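Side-chain contacts in PfhB2 (Pasteurella multocida, PDB 6U8T), which probably acts as a cysteine protease, being the YopT-like domain of a Pasteurella multocida toxin: residues Leu81-Glu84 with Phe85-Gly89; Glu191-Leu194 with Lys195-Trp199. The protein carries 1 engineered substitution. One frame throughout, in Å; residues are numbered along the deposited sequence.

Contact 1: residues Leu81-Glu84 with Phe85-Gly89; sequences LQTE and FMQSG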
# COMPACT_ATOMS: atom_id res chain seq x y z
N LEU C 81 -11.80 -9.55 -19.02
CA LEU C 81 -11.06 -8.27 -19.11
C LEU C 81 -9.96 -8.24 -18.04
O LEU C 81 -8.86 -7.75 -18.30
CB LEU C 81 -12.04 -7.11 -18.92
CG LEU C 81 -11.42 -5.72 -19.03
CD1 LEU C 81 -10.59 -5.62 -20.31
CD2 LEU C 81 -12.50 -4.63 -19.01
N GLN C 82 -10.27 -8.70 -16.83
CA GLN C 82 -9.33 -8.67 -15.69
C GLN C 82 -8.07 -9.50 -16.06
O GLN C 82 -6.97 -9.06 -15.81
CB GLN C 82 -10.05 -9.21 -14.47
CG GLN C 82 -9.15 -9.34 -13.25
CD GLN C 82 -9.63 -10.46 -12.36
OE1 GLN C 82 -10.83 -10.75 -12.28
NE2 GLN C 82 -8.74 -10.95 -11.54
N THR C 83 -8.25 -10.68 -16.63
CA THR C 83 -7.19 -11.57 -17.16
C THR C 83 -6.30 -10.83 -18.16
O THR C 83 -5.08 -10.88 -17.99
CB THR C 83 -7.85 -12.79 -17.80
OG1 THR C 83 -7.97 -13.57 -16.63
CG2 THR C 83 -7.09 -13.45 -18.92
N GLU C 84 -6.89 -10.22 -19.18
CA GLU C 84 -6.17 -9.41 -20.19
C GLU C 84 -5.38 -8.29 -19.48
O GLU C 84 -4.15 -8.16 -19.72
CB GLU C 84 -7.17 -8.92 -21.24
CG GLU C 84 -7.57 -10.03 -22.19
CD GLU C 84 -8.88 -9.86 -22.93
OE1 GLU C 84 -9.48 -8.75 -22.80
OE2 GLU C 84 -9.31 -10.83 -23.62
N PHE C 85 -6.02 -7.60 -18.56
CA PHE C 85 -5.41 -6.50 -17.77
C PHE C 85 -4.17 -7.00 -17.02
O PHE C 85 -3.13 -6.37 -17.02
CB PHE C 85 -6.46 -5.90 -16.85
CG PHE C 85 -5.95 -4.77 -16.01
CD1 PHE C 85 -6.07 -3.46 -16.46
CD2 PHE C 85 -5.42 -4.99 -14.75
CE1 PHE C 85 -5.67 -2.39 -15.67
CE2 PHE C 85 -5.00 -3.92 -13.97
CZ PHE C 85 -5.13 -2.63 -14.44
N MSE C 86 -4.31 -8.16 -16.41
CA MSE C 86 -3.30 -8.80 -15.58
C MSE C 86 -2.11 -9.24 -16.43
O MSE C 86 -1.00 -9.27 -15.92
CB MSE C 86 -3.89 -10.05 -14.91
CG MSE C 86 -3.63 -10.21 -13.45
SE MSE C 86 -4.89 -9.10 -12.46
CE MSE C 86 -3.99 -7.37 -12.09
N GLN C 87 -2.34 -9.64 -17.68
CA GLN C 87 -1.32 -10.16 -18.57
C GLN C 87 -0.55 -9.02 -19.27
O GLN C 87 0.43 -9.32 -19.98
CB GLN C 87 -1.93 -10.99 -19.70
CG GLN C 87 -2.56 -12.32 -19.27
CD GLN C 87 -3.35 -12.92 -20.41
OE1 GLN C 87 -3.69 -12.25 -21.39
NE2 GLN C 87 -3.63 -14.20 -20.31
N SER C 88 -0.95 -7.77 -19.10
CA SER C 88 -0.41 -6.61 -19.82
C SER C 88 0.99 -6.27 -19.32
O SER C 88 1.83 -5.99 -20.18
CB SER C 88 -1.33 -5.41 -19.73
OG SER C 88 -1.06 -4.52 -20.79
N GLY C 89 1.25 -6.22 -18.01
CA GLY C 89 2.58 -5.81 -17.48
C GLY C 89 3.11 -4.48 -18.03
O GLY C 89 3.70 -4.50 -19.08
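T83 and Q87, one helical turn apart, lie side by side and point the same way on an exposed flank of the helix, where the methyl CG2 of T83 comes to 3.8 Å from NE2 of Q87. The Q87 chain leaves beside its own backbone N (chi1 -68°) and is extended from there on, so that CG packs against the T83 carbonyl, 3.2 Å from T83 O. That same oxygen accepts the backbone bond from Q87 N at 3.0 Å, bent to 136° at the hydrogen. Q87 N also reaches E84 O in a weak bond of 3.1 Å, so a single N-H is shared between carbonyls three and four residues back, and by G89 the chain has turned to positive phi and left the helix.

The preceding turn is more regular. F85 N donates to L81 O at 2.9 Å with an angle of 163°, and M86 N donates to Q82 O at 2.9 Å. M86, a selenomethionine, is bent at chi2 and chi3: SE lies 4.3 Å from Q82 CG, and CE ends at the edge of the F85 ring, in its plane. In the second shell, T83 OG1 makes a weak hydrogen bond to K79 O.

This is the C-terminal turn of helix 72-87, whose inner side packs against two other helices. F85 meets H35 of helix 20-51 edge-to-face, and the same helix takes Q82 against T33 and V37. L81 packs on W101 of helix 91-104, whose Q94 donates NE2 to F85 O, tying the two helices together across the short connection at 88-90.

Contact 2: residues Glu191-Leu194 with Lys195-Trp199; sequences ESWL and KEAFW
One face of the W193 indole is covered by F198 CB, 3.6 Å from the centroid of the six-membered ring and only 12° off its normal, a CH-pi contact. With F198 CG opposite its own backbone N (chi1 -173°), the F198 ring continues from CB nearly parallel to the indole, the planes at 25°, but is slid so far that the two barely overlap; among the closest approaches is W193 CH2 to F198 CD1, 3.5 Å. A197 CB approaches the indole obliquely near CD1, and L194 CD1 meets F198 CD2 at 3.7 Å.

A pi-type turn at 195-198 underlies this pairing. W193 O accepts from F198 N, five residues on, at 2.9 Å, and also from A197 N at 3.0 Å, which sits above the carbonyl plane; L194 O takes W199 N at 2.9 Å. W193 O is thus gripped by two N-H groups. Around the rings, F184 and M182 of strand 180-184 meet W193, and F174 meets F198 edge-to-face, seating helix 187-201 on the antiparallel sheet.

On another side of the helix, E191 and K195 run alongside each other to a weak salt bridge, OE2 to NZ 3.5 Å, while the second subunit supplies S133 OG to K195 NZ and S128 O to W199 NE1.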
# COMPACT_ATOMS: atom_id res chain seq x y z
N GLU C 191 25.45 -7.82 0.27
CA GLU C 191 24.96 -6.78 -0.67
C GLU C 191 24.36 -7.47 -1.90
O GLU C 191 23.23 -7.11 -2.28
CB GLU C 191 26.09 -5.83 -1.05
CG GLU C 191 25.67 -4.77 -2.04
CD GLU C 191 26.63 -3.59 -2.13
OE1 GLU C 191 27.15 -3.10 -1.08
OE2 GLU C 191 26.87 -3.14 -3.26
N SER C 192 25.05 -8.45 -2.49
CA SER C 192 24.57 -9.19 -3.69
C SER C 192 23.27 -9.92 -3.36
O SER C 192 22.34 -9.77 -4.12
CB SER C 192 25.59 -10.13 -4.20
OG SER C 192 26.78 -9.41 -4.39
N TRP C 193 23.22 -10.65 -2.25
CA TRP C 193 22.04 -11.41 -1.79
C TRP C 193 20.86 -10.46 -1.59
O TRP C 193 19.78 -10.81 -2.06
CB TRP C 193 22.33 -12.15 -0.49
CG TRP C 193 21.10 -12.76 0.10
CD1 TRP C 193 20.51 -13.94 -0.26
CD2 TRP C 193 20.30 -12.20 1.15
NE1 TRP C 193 19.41 -14.16 0.53
CE2 TRP C 193 19.26 -13.12 1.40
CE3 TRP C 193 20.38 -11.04 1.91
CZ2 TRP C 193 18.31 -12.90 2.39
CZ3 TRP C 193 19.42 -10.81 2.87
CH2 TRP C 193 18.41 -11.73 3.11
N LEU C 194 21.05 -9.34 -0.91
CA LEU C 194 19.98 -8.37 -0.61
C LEU C 194 19.43 -7.82 -1.93
O LEU C 194 18.18 -7.84 -2.09
CB LEU C 194 20.52 -7.24 0.28
CG LEU C 194 19.45 -6.42 0.99
CD1 LEU C 194 18.79 -7.24 2.09
CD2 LEU C 194 20.00 -5.14 1.58
N LYS C 195 20.30 -7.41 -2.85
CA LYS C 195 19.91 -6.74 -4.12
C LYS C 195 19.38 -7.76 -5.13
O LYS C 195 18.41 -7.44 -5.80
CB LYS C 195 21.10 -5.97 -4.70
CG LYS C 195 21.63 -4.85 -3.80
CD LYS C 195 22.65 -3.96 -4.46
CE LYS C 195 22.76 -2.61 -3.78
NZ LYS C 195 23.86 -1.80 -4.36
N GLU C 196 19.98 -8.94 -5.24
CA GLU C 196 19.72 -9.87 -6.38
C GLU C 196 18.68 -10.93 -5.99
O GLU C 196 18.05 -11.43 -6.92
CB GLU C 196 20.99 -10.55 -6.86
CG GLU C 196 22.00 -9.61 -7.51
CD GLU C 196 23.36 -10.26 -7.76
OE1 GLU C 196 23.45 -11.51 -7.68
OE2 GLU C 196 24.36 -9.53 -7.97
N ALA C 197 18.50 -11.23 -4.70
CA ALA C 197 17.66 -12.36 -4.23
C ALA C 197 16.57 -11.85 -3.29
O ALA C 197 15.39 -11.96 -3.66
CB ALA C 197 18.52 -13.40 -3.58
N PHE C 198 16.93 -11.28 -2.14
CA PHE C 198 15.98 -10.96 -1.05
C PHE C 198 14.97 -9.90 -1.52
O PHE C 198 13.77 -10.08 -1.25
CB PHE C 198 16.69 -10.46 0.20
CG PHE C 198 15.78 -10.28 1.39
CD1 PHE C 198 15.17 -11.37 1.97
CD2 PHE C 198 15.52 -9.02 1.90
CE1 PHE C 198 14.31 -11.22 3.05
CE2 PHE C 198 14.66 -8.86 2.97
CZ PHE C 198 14.07 -9.96 3.55
N TRP C 199 15.43 -8.83 -2.16
CA TRP C 199 14.59 -7.63 -2.38
C TRP C 199 13.33 -8.00 -3.15
O TRP C 199 12.26 -7.65 -2.67
CB TRP C 199 15.41 -6.54 -3.06
CG TRP C 199 14.71 -5.23 -3.08
CD1 TRP C 199 14.43 -4.50 -4.19
CD2 TRP C 199 14.19 -4.50 -1.97
NE1 TRP C 199 13.77 -3.35 -3.85
CE2 TRP C 199 13.61 -3.32 -2.48
CE3 TRP C 199 14.18 -4.70 -0.58
CZ2 TRP C 199 12.99 -2.37 -1.66
CZ3 TRP C 199 13.58 -3.75 0.22
CH2 TRP C 199 12.99 -2.61 -0.31

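Overall arrangement
Contacts 1 and 2 lie on different helices, 72-87 and 187-201, with centres 29 Å apart and no touch between them. Both are partly buried, but contact 2 has the larger share of buried residues, although it stands farther from the centre of the chain. Its buried side is aromatic and rests on a beta-sheet; contact 1 instead packs between helices 20-51 and 91-104, with polar and aliphatic side chains beside a single phenylalanine. The backbones differ too: in contact 1 the helix is running out, whereas in contact 2 it widens by one residue and continues. Only contact 2 reaches the second subunit of the assembly, and only it carries a salt bridge between its segments.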